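Local coordinates for uncharacterized protein (Parabacteroides distasonis, PDB 4KW2) that is of unknown function but folds as a xylose isomerase-like TIM barrel and may act as a sugar isomerase or a related enzyme, at residues A[34-39]-A[57-62]; A[51-56]-A[67-72]; A[93-98]-A[114-119]; A[108-113]-A[140-145]. All coordinates share one frame; numbering follows the deposited sequence. Where two conformers were deposited one is given.

Interaction 1: A[34-39]-A[57-62]; sequences LTLMET and QELGAP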
loop_
_atom_site.group_PDB
_atom_site.type_symbol
_atom_site.label_atom_id
_atom_site.label_comp_id
_atom_site.label_asym_id
_atom_site.label_seq_id
_atom_site.Cartn_x
_atom_site.Cartn_y
_atom_site.Cartn_z
ATOM N N LEU A 34 -16.569 4.862 -9.857
ATOM C CA LEU A 34 -17.942 5.210 -10.199
ATOM C C LEU A 34 -18.005 6.678 -10.638
ATOM O O LEU A 34 -17.020 7.416 -10.537
ATOM C CB LEU A 34 -18.845 5.002 -8.986
ATOM C CG LEU A 34 -18.847 3.614 -8.341
ATOM C CD1 LEU A 34 -19.835 3.591 -7.185
ATOM C CD2 LEU A 34 -19.201 2.544 -9.358
ATOM N N THR A 35 -19.165 7.099 -11.124
ATOM C CA THR A 35 -19.417 8.515 -11.358
ATOM C C THR A 35 -19.644 9.202 -10.009
ATOM O O THR A 35 -19.884 8.533 -9.003
ATOM C CB THR A 35 -20.658 8.740 -12.237
ATOM O OG1 THR A 35 -21.834 8.315 -11.530
ATOM C CG2 THR A 35 -20.538 7.991 -13.575
ATOM N N LEU A 36 -19.581 10.531 -9.984
ATOM C CA LEU A 36 -19.855 11.274 -8.756
ATOM C C LEU A 36 -21.304 11.095 -8.295
ATOM O O LEU A 36 -21.553 10.961 -7.099
ATOM C CB LEU A 36 -19.525 12.757 -8.914
ATOM C CG LEU A 36 -19.796 13.640 -7.686
ATOM C CD1 LEU A 36 -18.983 13.191 -6.487
ATOM C CD2 LEU A 36 -19.518 15.100 -7.996
HETATM N N MSE A 37 -22.254 11.078 -9.229
HETATM C CA MSE A 37 -23.670 10.873 -8.868
HETATM C C MSE A 37 -23.863 9.515 -8.221
HETATM O O MSE A 37 -24.554 9.405 -7.206
HETATM C CB MSE A 37 -24.626 11.009 -10.058
HETATM C CG MSE A 37 -24.577 12.385 -10.720
HETATM SE SE MSE A 37 -25.089 13.840 -9.498
HETATM C CE MSE A 37 -23.285 14.508 -9.085
ATOM N N GLU A 38 -23.256 8.472 -8.790
ATOM C CA GLU A 38 -23.273 7.136 -8.168
ATOM C C GLU A 38 -22.586 7.128 -6.798
ATOM O O GLU A 38 -23.023 6.446 -5.874
ATOM C CB GLU A 38 -22.605 6.108 -9.078
ATOM C CG GLU A 38 -23.397 5.789 -10.336
ATOM C CD GLU A 38 -22.595 5.026 -11.392
ATOM O OE1 GLU A 38 -21.349 4.925 -11.284
ATOM O OE2 GLU A 38 -23.226 4.529 -12.351
ATOM N N THR A 39 -21.501 7.884 -6.681
ATOM C CA THR A 39 -20.792 8.028 -5.418
ATOM C C THR A 39 -21.707 8.647 -4.358
ATOM O O THR A 39 -21.719 8.204 -3.202
ATOM C CB THR A 39 -19.521 8.892 -5.600
ATOM O OG1 THR A 39 -18.618 8.230 -6.491
ATOM C CG2 THR A 39 -18.825 9.163 -4.272
ATOM N N GLN A 57 -13.342 13.247 -11.564
ATOM C CA GLN A 57 -14.334 12.178 -11.570
ATOM C C GLN A 57 -15.445 12.531 -12.554
ATOM O O GLN A 57 -15.958 13.656 -12.543
ATOM C CB GLN A 57 -14.939 11.978 -10.179
ATOM C CG GLN A 57 -15.733 10.685 -10.054
ATOM C CD GLN A 57 -16.248 10.432 -8.649
ATOM O OE1 GLN A 57 -16.508 11.363 -7.892
ATOM N NE2 GLN A 57 -16.393 9.165 -8.294
ATOM N N GLU A 58 -15.821 11.566 -13.389
ATOM C CA GLU A 58 -16.987 11.701 -14.249
ATOM C C GLU A 58 -18.201 12.028 -13.377
ATOM O O GLU A 58 -18.422 11.404 -12.340
ATOM C CB GLU A 58 -17.219 10.402 -15.026
ATOM C CG GLU A 58 -18.507 10.335 -15.846
ATOM C CD GLU A 58 -18.389 10.978 -17.219
ATOM O OE1 GLU A 58 -17.395 11.703 -17.472
ATOM O OE2 GLU A 58 -19.305 10.760 -18.046
ATOM N N LEU A 59 -18.979 13.019 -13.791
ATOM C CA LEU A 59 -20.124 13.451 -12.993
ATOM C C LEU A 59 -21.253 12.429 -13.077
ATOM O O LEU A 59 -21.742 11.971 -12.054
ATOM C CB LEU A 59 -20.613 14.834 -13.432
ATOM C CG LEU A 59 -19.684 16.034 -13.203
ATOM C CD1 LEU A 59 -20.389 17.321 -13.617
ATOM C CD2 LEU A 59 -19.242 16.138 -11.750
ATOM N N GLY A 60 -21.641 12.055 -14.297
ATOM C CA GLY A 60 -22.739 11.114 -14.512
ATOM C C GLY A 60 -24.074 11.827 -14.668
ATOM O O GLY A 60 -24.182 13.018 -14.384
ATOM N N ALA A 61 -25.088 11.101 -15.129
ATOM C CA ALA A 61 -26.416 11.684 -15.345
ATOM C C ALA A 61 -26.933 12.277 -14.031
ATOM O O ALA A 61 -26.783 11.657 -12.981
ATOM C CB ALA A 61 -27.381 10.632 -15.867
ATOM N N PRO A 62 -27.573 13.459 -14.082
ATOM C CA PRO A 62 -28.098 14.196 -15.233
ATOM C C PRO A 62 -27.089 14.957 -16.086
ATOM O O PRO A 62 -27.471 15.523 -17.109
ATOM C CB PRO A 62 -29.056 15.196 -14.580
ATOM C CG PRO A 62 -28.395 15.505 -13.281
ATOM C CD PRO A 62 -27.776 14.211 -12.827
HETATM O O HOH W 1 -15.166 8.642 -12.689
#
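Gln57 reaches with an extended side chain under the first turn of helix 36-46, where its NE2 serves two acceptors: Leu34 O at 2.9 Å and Thr39 OG1 at 3.0 Å. Leu34 O is met from above its carbonyl plane, 53° out of it. Gln57 OE1 rests on Leu36, 3.4 Å from CD1. The loop backbone docks on the helix start: Leu36 N donates to Glu58 O (2.8 Å) and Met37 N to Leu59 O (3.0 Å). Thr35 N-caps the helix in a capping box with Glu38, its OG1 turned between backbone N and carbonyl carbon (chi1 66°) to accept from Glu38 N. Selenomethionine Met37 holds CG anti to its carbonyl carbon, where CG meets Ala61 O at 3.2 Å. Toward solvent the contact is looser: Thr35 CG2 lies alongside Glu58 CG, and a water joins Leu34 O to Glu58 N; at the loop's far end Ala61 and Pro62, the latter after a cis peptide, are exposed. Gly60 has backbone angles (phi 91°) that call for glycine. Leu36 and Met37 pack on Leu81 of helix 75-86, and Pro62 touches Glu84 of that helix, so the loop after strand 50-53 meets both outer helices.

Interaction 2: A[51-56]-A[67-72]; sequences AEAFFF and TYLNYD
Leu69 lies against Ala53 and Phe55 where strand 50-53 of the TIM barrel runs out into its long loop toward helix 75-86. Its CB sits near Phe56 N. With CG anti to the backbone N (chi1 -177°), the chain turns toward the strand end, and Leu69 CG rests 3.8 Å from Phe55 CD1. Leu69 CD2 goes deeper, coming 3.7 Å from Ala53 CB. It also touches the carbonyl oxygen of Phe54. Leu69 further meets Phe95 and Phe112, and thus belongs to the layer between barrel and helices. The Phe55 ring stands across the incoming loop. Asn70 CA lies over one of its faces, 4.0 Å from the ring centroid and 21° off the normal, a CH-pi contact, while Asn70 OD1 approaches Phe55 CD2 at 3.3 Å. Phe56 runs alongside Tyr68, and in the conformer given for the tyrosine the two rings meet obliquely with planes at 49°. This aromatic cluster extends into the subunit interface: Phe55 stacks on Trp216 of the second subunit, and Asn70 ND2 donates to Gly219 O of that subunit. The Asn70 amide is therefore fixed from its nitrogen end, while OD1 accepts a weak bond from Tyr71 N. The single backbone bond between the segments is short, Phe56 N to Leu69 O at 2.6 Å.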
loop_
_atom_site.group_PDB
_atom_site.type_symbol
_atom_site.label_atom_id
_atom_site.label_comp_id
_atom_site.label_asym_id
_atom_site.label_seq_id
_atom_site.Cartn_x
_atom_site.Cartn_y
_atom_site.Cartn_z
ATOM N N ALA A 51 -19.469 15.531 1.967
ATOM C CA ALA A 51 -18.529 14.933 1.026
ATOM C C ALA A 51 -17.295 15.808 0.804
ATOM O O ALA A 51 -17.384 17.030 0.795
ATOM C CB ALA A 51 -19.222 14.653 -0.293
ATOM N N GLU A 52 -16.141 15.158 0.672
ATOM C CA GLU A 52 -14.909 15.798 0.216
ATOM C C GLU A 52 -14.609 15.231 -1.167
ATOM O O GLU A 52 -14.216 14.067 -1.296
ATOM C CB GLU A 52 -13.749 15.512 1.171
ATOM C CG GLU A 52 -12.396 16.014 0.667
ATOM C CD GLU A 52 -11.269 15.820 1.666
ATOM O OE1 GLU A 52 -11.550 15.434 2.825
ATOM O OE2 GLU A 52 -10.092 16.055 1.295
ATOM N N ALA A 53 -14.802 16.048 -2.200
ATOM C CA ALA A 53 -14.730 15.553 -3.568
ATOM C C ALA A 53 -13.391 15.848 -4.248
ATOM O O ALA A 53 -12.855 16.955 -4.155
ATOM C CB ALA A 53 -15.880 16.104 -4.387
ATOM N N PHE A 54 -12.868 14.832 -4.929
ATOM C CA PHE A 54 -11.666 14.950 -5.735
ATOM C C PHE A 54 -12.062 15.250 -7.181
ATOM O O PHE A 54 -13.098 14.772 -7.672
ATOM C CB PHE A 54 -10.835 13.660 -5.666
ATOM C CG PHE A 54 -11.388 12.538 -6.506
ATOM C CD1 PHE A 54 -12.402 11.717 -6.019
ATOM C CD2 PHE A 54 -10.920 12.323 -7.786
ATOM C CE1 PHE A 54 -12.930 10.704 -6.802
ATOM C CE2 PHE A 54 -11.444 11.307 -8.572
ATOM C CZ PHE A 54 -12.448 10.497 -8.077
ATOM N N PHE A 55 -11.217 16.013 -7.865
ATOM C CA PHE A 55 -11.476 16.446 -9.235
ATOM C C PHE A 55 -11.182 15.354 -10.263
ATOM O O PHE A 55 -10.419 14.412 -10.010
ATOM C CB PHE A 55 -10.621 17.672 -9.567
ATOM C CG PHE A 55 -11.178 18.983 -9.072
ATOM C CD1 PHE A 55 -12.184 19.041 -8.117
ATOM C CD2 PHE A 55 -10.653 20.175 -9.552
ATOM C CE1 PHE A 55 -12.676 20.259 -7.677
ATOM C CE2 PHE A 55 -11.137 21.391 -9.116
ATOM C CZ PHE A 55 -12.145 21.434 -8.169
ATOM N N PHE A 56 -11.808 15.529 -11.425
ATOM C CA PHE A 56 -11.677 14.680 -12.617
ATOM C C PHE A 56 -12.483 13.387 -12.570
ATOM O O PHE A 56 -12.364 12.552 -13.463
ATOM C CB PHE A 56 -10.208 14.449 -12.995
ATOM C CG PHE A 56 -9.445 15.731 -13.203
ATOM C CD1 PHE A 56 -9.727 16.545 -14.290
ATOM C CD2 PHE A 56 -8.471 16.143 -12.297
ATOM C CE1 PHE A 56 -9.045 17.738 -14.481
ATOM C CE2 PHE A 56 -7.782 17.331 -12.488
ATOM C CZ PHE A 56 -8.071 18.131 -13.579
ATOM N N THR A 67 -18.464 14.714 -18.993
ATOM C CA THR A 67 -18.319 15.912 -18.173
ATOM C C THR A 67 -17.757 15.476 -16.828
ATOM O O THR A 67 -18.342 14.616 -16.174
ATOM C CB THR A 67 -19.653 16.643 -17.974
ATOM O OG1 THR A 67 -20.229 16.930 -19.248
ATOM C CG2 THR A 67 -19.437 17.952 -17.223
ATOM N N TYR A 68 -16.624 16.062 -16.433
ATOM C CA TYR A 68 -15.955 15.676 -15.190
ATOM C C TYR A 68 -15.885 16.830 -14.194
ATOM O O TYR A 68 -16.077 17.990 -14.552
ATOM C CB TYR A 68 -14.556 15.081 -15.459
ATOM C CG TYR A 68 -13.635 15.897 -16.347
ATOM C CD1 TYR A 68 -12.977 17.024 -15.862
ATOM C CD2 TYR A 68 -13.395 15.519 -17.669
ATOM C CE1 TYR A 68 -12.128 17.765 -16.674
ATOM C CE2 TYR A 68 -12.551 16.256 -18.485
ATOM C CZ TYR A 68 -11.920 17.375 -17.982
ATOM O OH TYR A 68 -11.078 18.101 -18.784
ATOM N N LEU A 69 -15.626 16.502 -12.931
ATOM C CA LEU A 69 -15.543 17.514 -11.886
ATOM C C LEU A 69 -14.240 18.289 -12.034
ATOM O O LEU A 69 -13.152 17.717 -11.973
ATOM C CB LEU A 69 -15.612 16.884 -10.495
ATOM C CG LEU A 69 -15.597 17.847 -9.298
ATOM C CD1 LEU A 69 -16.755 18.834 -9.351
ATOM C CD2 LEU A 69 -15.630 17.079 -7.991
ATOM N N ASN A 70 -14.358 19.593 -12.244
ATOM C CA ASN A 70 -13.203 20.462 -12.329
ATOM C C ASN A 70 -13.707 21.880 -12.211
ATOM O O ASN A 70 -14.907 22.122 -12.340
ATOM C CB ASN A 70 -12.470 20.251 -13.654
ATOM C CG ASN A 70 -11.099 20.904 -13.685
ATOM O OD1 ASN A 70 -10.516 21.238 -12.648
ATOM N ND2 ASN A 70 -10.579 21.091 -14.883
ATOM N N TYR A 71 -12.799 22.818 -11.973
ATOM C CA TYR A 71 -13.191 24.193 -11.698
ATOM C C TYR A 71 -13.685 24.967 -12.927
ATOM O O TYR A 71 -14.077 26.125 -12.808
ATOM C CB TYR A 71 -12.071 24.949 -10.965
ATOM C CG TYR A 71 -10.701 24.956 -11.627
ATOM C CD1 TYR A 71 -10.551 25.220 -12.986
ATOM C CD2 TYR A 71 -9.550 24.747 -10.873
ATOM C CE1 TYR A 71 -9.302 25.247 -13.573
ATOM C CE2 TYR A 71 -8.297 24.772 -11.453
ATOM C CZ TYR A 71 -8.181 25.024 -12.804
ATOM O OH TYR A 71 -6.942 25.068 -13.393
ATOM N N ASP A 72 -13.685 24.319 -14.091
ATOM C CA ASP A 72 -14.138 24.933 -15.340
ATOM C C ASP A 72 -15.626 24.697 -15.644
ATOM O O ASP A 72 -16.096 25.055 -16.724
ATOM C CB ASP A 72 -13.283 24.420 -16.515
ATOM C CG ASP A 72 -13.450 22.919 -16.766
ATOM O OD1 ASP A 72 -14.081 22.215 -15.947
ATOM O OD2 ASP A 72 -12.939 22.433 -17.789
#

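Interaction 3: A[93-98]-A[114-119]; sequences IAFGVA and HKIGAH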
loop_
_atom_site.group_PDB
_atom_site.type_symbol
_atom_site.label_atom_id
_atom_site.label_comp_id
_atom_site.label_asym_id
_atom_site.label_seq_id
_atom_site.Cartn_x
_atom_site.Cartn_y
_atom_site.Cartn_z
ATOM N N ILE A 93 -19.196 19.919 1.213
ATOM C CA ILE A 93 -18.501 20.717 2.222
ATOM C C ILE A 93 -17.037 20.981 1.868
ATOM O O ILE A 93 -16.504 22.040 2.196
ATOM C CB ILE A 93 -18.597 20.038 3.613
ATOM C CG1 ILE A 93 -18.229 21.003 4.742
ATOM C CG2 ILE A 93 -17.743 18.778 3.691
ATOM C CD1 ILE A 93 -19.382 21.879 5.161
ATOM N N ALA A 94 -16.394 20.031 1.195
ATOM C CA ALA A 94 -14.977 20.162 0.899
ATOM C C ALA A 94 -14.623 19.704 -0.504
ATOM O O ALA A 94 -15.299 18.863 -1.088
ATOM C CB ALA A 94 -14.156 19.384 1.918
ATOM N N PHE A 95 -13.552 20.286 -1.028
ATOM C CA PHE A 95 -12.886 19.784 -2.207
ATOM C C PHE A 95 -11.404 19.654 -1.896
ATOM O O PHE A 95 -10.844 20.470 -1.171
ATOM C CB PHE A 95 -13.096 20.725 -3.390
ATOM C CG PHE A 95 -14.509 20.762 -3.876
ATOM C CD1 PHE A 95 -15.007 19.736 -4.660
ATOM C CD2 PHE A 95 -15.347 21.810 -3.541
ATOM C CE1 PHE A 95 -16.317 19.756 -5.105
ATOM C CE2 PHE A 95 -16.658 21.834 -3.982
ATOM C CZ PHE A 95 -17.143 20.806 -4.765
ATOM N N GLY A 96 -10.780 18.628 -2.457
ATOM C CA GLY A 96 -9.354 18.410 -2.294
ATOM C C GLY A 96 -9.048 16.947 -2.517
ATOM O O GLY A 96 -9.978 16.158 -2.690
ATOM N N VAL A 97 -7.766 16.565 -2.510
ATOM C CA VAL A 97 -6.662 17.455 -2.138
ATOM C C VAL A 97 -6.047 18.143 -3.365
ATOM O O VAL A 97 -5.591 17.489 -4.305
ATOM C CB VAL A 97 -5.560 16.692 -1.374
ATOM C CG1 VAL A 97 -4.461 17.641 -0.914
ATOM C CG2 VAL A 97 -6.151 15.943 -0.188
ATOM N N ALA A 98 -6.008 19.468 -3.331
ATOM C CA ALA A 98 -5.430 20.236 -4.422
ATOM C C ALA A 98 -3.969 20.566 -4.124
ATOM O O ALA A 98 -3.626 20.983 -3.020
ATOM C CB ALA A 98 -6.235 21.499 -4.660
ATOM N N HIS A 114 -16.146 28.117 -3.767
ATOM C CA HIS A 114 -17.108 29.107 -3.291
ATOM C C HIS A 114 -18.416 29.035 -4.074
ATOM O O HIS A 114 -19.497 29.088 -3.498
ATOM C CB HIS A 114 -16.515 30.509 -3.413
ATOM C CG HIS A 114 -17.463 31.601 -3.030
ATOM N ND1 HIS A 114 -17.662 31.988 -1.723
ATOM C CD2 HIS A 114 -18.270 32.386 -3.783
ATOM C CE1 HIS A 114 -18.551 32.965 -1.686
ATOM N NE2 HIS A 114 -18.936 33.225 -2.922
ATOM N N LYS A 115 -18.306 28.906 -5.390
ATOM C CA LYS A 115 -19.475 28.853 -6.259
ATOM C C LYS A 115 -20.355 27.634 -5.956
ATOM O O LYS A 115 -21.578 27.726 -5.989
ATOM C CB LYS A 115 -19.031 28.856 -7.729
ATOM C CG LYS A 115 -20.155 29.082 -8.729
ATOM C CD LYS A 115 -19.671 29.752 -10.011
ATOM C CE LYS A 115 -18.620 28.930 -10.752
ATOM N NZ LYS A 115 -17.211 29.374 -10.524
ATOM N N ILE A 116 -19.736 26.499 -5.655
ATOM C CA ILE A 116 -20.482 25.279 -5.332
ATOM C C ILE A 116 -20.979 25.301 -3.882
ATOM O O ILE A 116 -21.921 24.597 -3.529
ATOM C CB ILE A 116 -19.632 24.020 -5.613
ATOM C CG1 ILE A 116 -19.286 23.950 -7.106
ATOM C CG2 ILE A 116 -20.359 22.749 -5.190
ATOM C CD1 ILE A 116 -20.493 23.927 -8.030
ATOM N N GLY A 117 -20.348 26.123 -3.052
ATOM C CA GLY A 117 -20.786 26.307 -1.678
ATOM C C GLY A 117 -20.027 25.453 -0.688
ATOM O O GLY A 117 -20.546 25.138 0.372
ATOM N N ALA A 118 -18.799 25.080 -1.026
ATOM C CA ALA A 118 -17.936 24.391 -0.082
ATOM C C ALA A 118 -17.523 25.362 1.016
ATOM O O ALA A 118 -17.442 26.574 0.787
ATOM C CB ALA A 118 -16.713 23.830 -0.787
ATOM N N HIS A 119 -17.289 24.827 2.211
ATOM C CA HIS A 119 -16.793 25.621 3.339
ATOM C C HIS A 119 -15.318 25.344 3.620
ATOM O O HIS A 119 -14.673 26.115 4.319
ATOM C CB HIS A 119 -17.627 25.358 4.595
ATOM C CG HIS A 119 -19.020 25.903 4.519
ATOM N ND1 HIS A 119 -19.284 27.234 4.276
ATOM C CD2 HIS A 119 -20.224 25.303 4.663
ATOM C CE1 HIS A 119 -20.590 27.428 4.264
ATOM N NE2 HIS A 119 -21.183 26.273 4.499
#
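Ile93 and Ala118 bring the two backbones closest, their CA atoms 4.4 Å apart, where the start of segment 93-98 meets the chain leaving helix 103-116 at a direction 105° away. A Schellman motif ends that helix: Gly117 is the C-prime residue with phi 97°, Ala118 N returns to Ala113 O, and Gly117 N returns weakly to His114 O. The turn sends the chain across the barrel strand, and His119 N then donates to Ile93 O at 2.9 Å. Backbone pairing continues from there, Ile93 with Ile120 and Phe95 with Thr122, so the contact closes the beta-alpha-beta unit formed by strand 91-98, helix 103-116 and strand 120-123.

Ala118 CB fits into the angle between strand backbone and ring, 3.5 Å from Ile93 O and 3.7 Å from Phe95 CD2. Phe95, with CG anti to the carbonyl carbon (chi1 -68°), swings its ring toward the helix end. Ile116 CG2 meets this ring at its edge, 3.8 Å from Phe95 CZ, and the two side chains cross at about a right angle. At the exposed end, Ile93 CD1 approaches the edge of the imidazole, 3.6 Å from His119 CD2.

Apolar packing thus fills the buried part, and the polar end is turned outward: His119 NE2 bonds to a sulfate, probably from the crystallisation liquor, whose negative charge would probably favour a protonated imidazole.

Interaction 4: A[108-113]-A[140-145]; sequences KFFAFA and YDMEVA
Phe110 projects from helix 103-116 into a hollow bordered by Tyr140, selenomethionine Met142 and Val144. At the base, Phe110 CB sits 3.6 Å from Tyr140 CD2. Farther out, CD2 of the Phe110 ring lies 3.9 Å from Met142 CB, and the far corner, CZ, reaches Val144 CG2 at 3.8 Å. That methyl abuts the ring at its edge, in plane, with the two side chains at about a right angle, so the valine closes the far end of the hollow. Ile133 and Leu136 of helix 130-140 also touch the phenyl group.

Tyr140 works in the reverse sense, laying its ring flat against the helix backbone. Phe110 O and Ala111 N stand over one face, and Ala111 CA makes a CH-pi contact, 4.2 Å from the ring centroid. Ala111 CB lies 3.6 Å from Tyr140 OH at the end of the ring. This packing belongs to the outer layer of the TIM barrel, where helix 103-116 lies beside the chain passing from helix 130-140 into strand 143-146. A Schellman motif at Asp141 makes that passage, turning the chain between Tyr140 and Met142.

Met142 supplies another bump. CG stands anti to the backbone N (chi1 -172°), after which torsions near +60° at chi2 and chi3 curl the chain toward Ala113. The terminal methyl consequently reaches that small side chain, with Met142 CE 3.7 Å from Ala113 CB, while Ala113 CB also packs on Val121 of strand 120-123.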
loop_
_atom_site.group_PDB
_atom_site.type_symbol
_atom_site.label_atom_id
_atom_site.label_comp_id
_atom_site.label_asym_id
_atom_site.label_seq_id
_atom_site.Cartn_x
_atom_site.Cartn_y
_atom_site.Cartn_z
ATOM N N LYS A 108 -8.776 29.870 -9.535
ATOM C CA LYS A 108 -9.925 29.185 -10.135
ATOM C C LYS A 108 -10.531 28.126 -9.203
ATOM O O LYS A 108 -11.749 27.962 -9.153
ATOM C CB LYS A 108 -9.527 28.531 -11.457
ATOM C CG LYS A 108 -9.244 29.504 -12.591
ATOM C CD LYS A 108 -8.620 28.765 -13.771
ATOM C CE LYS A 108 -8.190 29.701 -14.889
ATOM N NZ LYS A 108 -9.285 29.985 -15.851
ATOM N N PHE A 109 -9.672 27.420 -8.475
ATOM C CA PHE A 109 -10.092 26.384 -7.528
ATOM C C PHE A 109 -10.908 26.962 -6.360
ATOM O O PHE A 109 -11.979 26.440 -6.026
ATOM C CB PHE A 109 -8.856 25.638 -7.022
ATOM C CG PHE A 109 -9.130 24.653 -5.918
ATOM C CD1 PHE A 109 -9.799 23.467 -6.171
ATOM C CD2 PHE A 109 -8.665 24.893 -4.629
ATOM C CE1 PHE A 109 -10.029 22.555 -5.151
ATOM C CE2 PHE A 109 -8.886 23.983 -3.614
ATOM C CZ PHE A 109 -9.569 22.813 -3.874
ATOM N N PHE A 110 -10.409 28.042 -5.759
ATOM C CA PHE A 110 -11.121 28.723 -4.673
ATOM C C PHE A 110 -12.429 29.359 -5.140
ATOM O O PHE A 110 -13.420 29.341 -4.414
ATOM C CB PHE A 110 -10.241 29.799 -4.028
ATOM C CG PHE A 110 -9.364 29.283 -2.923
ATOM C CD1 PHE A 110 -8.193 28.594 -3.210
ATOM C CD2 PHE A 110 -9.706 29.490 -1.597
ATOM C CE1 PHE A 110 -7.383 28.117 -2.197
ATOM C CE2 PHE A 110 -8.900 29.016 -0.575
ATOM C CZ PHE A 110 -7.737 28.329 -0.876
ATOM N N ALA A 111 -12.427 29.939 -6.338
ATOM C CA ALA A 111 -13.649 30.507 -6.916
ATOM C C ALA A 111 -14.702 29.421 -7.109
ATOM O O ALA A 111 -15.872 29.620 -6.796
ATOM C CB ALA A 111 -13.352 31.187 -8.246
ATOM N N PHE A 112 -14.273 28.274 -7.624
ATOM C CA PHE A 112 -15.164 27.138 -7.846
ATOM C C PHE A 112 -15.729 26.589 -6.535
ATOM O O PHE A 112 -16.931 26.387 -6.412
ATOM C CB PHE A 112 -14.433 26.027 -8.598
ATOM C CG PHE A 112 -15.256 24.790 -8.786
ATOM C CD1 PHE A 112 -16.302 24.774 -9.693
ATOM C CD2 PHE A 112 -14.990 23.640 -8.052
ATOM C CE1 PHE A 112 -17.066 23.632 -9.873
ATOM C CE2 PHE A 112 -15.753 22.498 -8.222
ATOM C CZ PHE A 112 -16.791 22.493 -9.139
ATOM N N ALA A 113 -14.854 26.348 -5.564
ATOM C CA ALA A 113 -15.279 25.902 -4.239
ATOM C C ALA A 113 -16.367 26.813 -3.674
ATOM O O ALA A 113 -17.383 26.338 -3.166
ATOM C CB ALA A 113 -14.094 25.848 -3.290
ATOM N N TYR A 140 -12.547 34.632 -0.252
ATOM C CA TYR A 140 -13.722 33.781 -0.441
ATOM C C TYR A 140 -14.296 33.228 0.867
ATOM O O TYR A 140 -15.198 32.393 0.836
ATOM C CB TYR A 140 -13.382 32.618 -1.376
ATOM C CG TYR A 140 -13.028 33.037 -2.789
ATOM C CD1 TYR A 140 -14.012 33.464 -3.681
ATOM C CD2 TYR A 140 -11.714 32.995 -3.238
ATOM C CE1 TYR A 140 -13.688 33.842 -4.977
ATOM C CE2 TYR A 140 -11.382 33.371 -4.527
ATOM C CZ TYR A 140 -12.369 33.793 -5.393
ATOM O OH TYR A 140 -12.021 34.158 -6.673
ATOM N N ASP A 141 -13.784 33.691 2.006
ATOM C CA ASP A 141 -14.191 33.168 3.316
ATOM C C ASP A 141 -14.128 31.630 3.366
ATOM O O ASP A 141 -14.967 30.978 3.986
ATOM C CB ASP A 141 -15.597 33.666 3.669
ATOM C CG ASP A 141 -15.999 33.334 5.097
ATOM O OD1 ASP A 141 -15.108 33.214 5.966
ATOM O OD2 ASP A 141 -17.215 33.190 5.351
HETATM N N MSE A 142 -13.112 31.070 2.714
HETATM C CA MSE A 142 -12.935 29.628 2.601
HETATM C C MSE A 142 -11.953 29.170 3.636
HETATM O O MSE A 142 -10.889 29.763 3.796
HETATM C CB MSE A 142 -12.383 29.345 1.203
HETATM C CG MSE A 142 -12.330 27.861 0.850
HETATM SE SE MSE A 142 -14.134 27.080 0.849
HETATM C CE MSE A 142 -14.913 28.225 -0.546
ATOM N N GLU A 143 -12.294 28.110 4.357
ATOM C CA GLU A 143 -11.344 27.495 5.270
ATOM C C GLU A 143 -10.393 26.594 4.493
ATOM O O GLU A 143 -10.760 26.020 3.470
ATOM C CB GLU A 143 -12.066 26.718 6.364
ATOM C CG GLU A 143 -12.838 27.624 7.306
ATOM C CD GLU A 143 -13.364 26.890 8.518
ATOM O OE1 GLU A 143 -14.051 25.857 8.345
ATOM O OE2 GLU A 143 -13.090 27.352 9.644
ATOM N N VAL A 144 -9.164 26.496 4.982
ATOM C CA VAL A 144 -8.102 25.772 4.300
ATOM C C VAL A 144 -7.479 24.772 5.269
ATOM O O VAL A 144 -7.025 25.149 6.349
ATOM C CB VAL A 144 -7.020 26.741 3.780
ATOM C CG1 VAL A 144 -5.943 25.990 3.008
ATOM C CG2 VAL A 144 -7.651 27.815 2.904
ATOM N N ALA A 145 -7.493 23.497 4.890
ATOM C CA ALA A 145 -6.859 22.448 5.676
ATOM C C ALA A 145 -5.625 21.964 4.926
ATOM O O ALA A 145 -5.732 21.307 3.885
ATOM C CB ALA A 145 -7.828 21.305 5.919
#

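From the N terminus, interaction 1 closes the first loop, bringing the start of helix 36-46 to the chain beyond strand 50-53. Interaction 2 crosses it: segment 51-56 falls inside that span and meets 67-72 farther along, and the two contacts touch through Gln57 O to Leu69 N and Leu59 N to Thr67 O. Interaction 3 opens after both have closed, on the neighbouring strand 91-98, with Ala53 pairing to Ala94 and Gly96. Interaction 4 crosses interaction 3, shares helix 103-116 with it, and carries the connection to strand 143-146; Tyr71 and Phe55 of interaction 2 pack on Phe112 of this helix. Together they tie successive strands and outer helices along one part of the barrel.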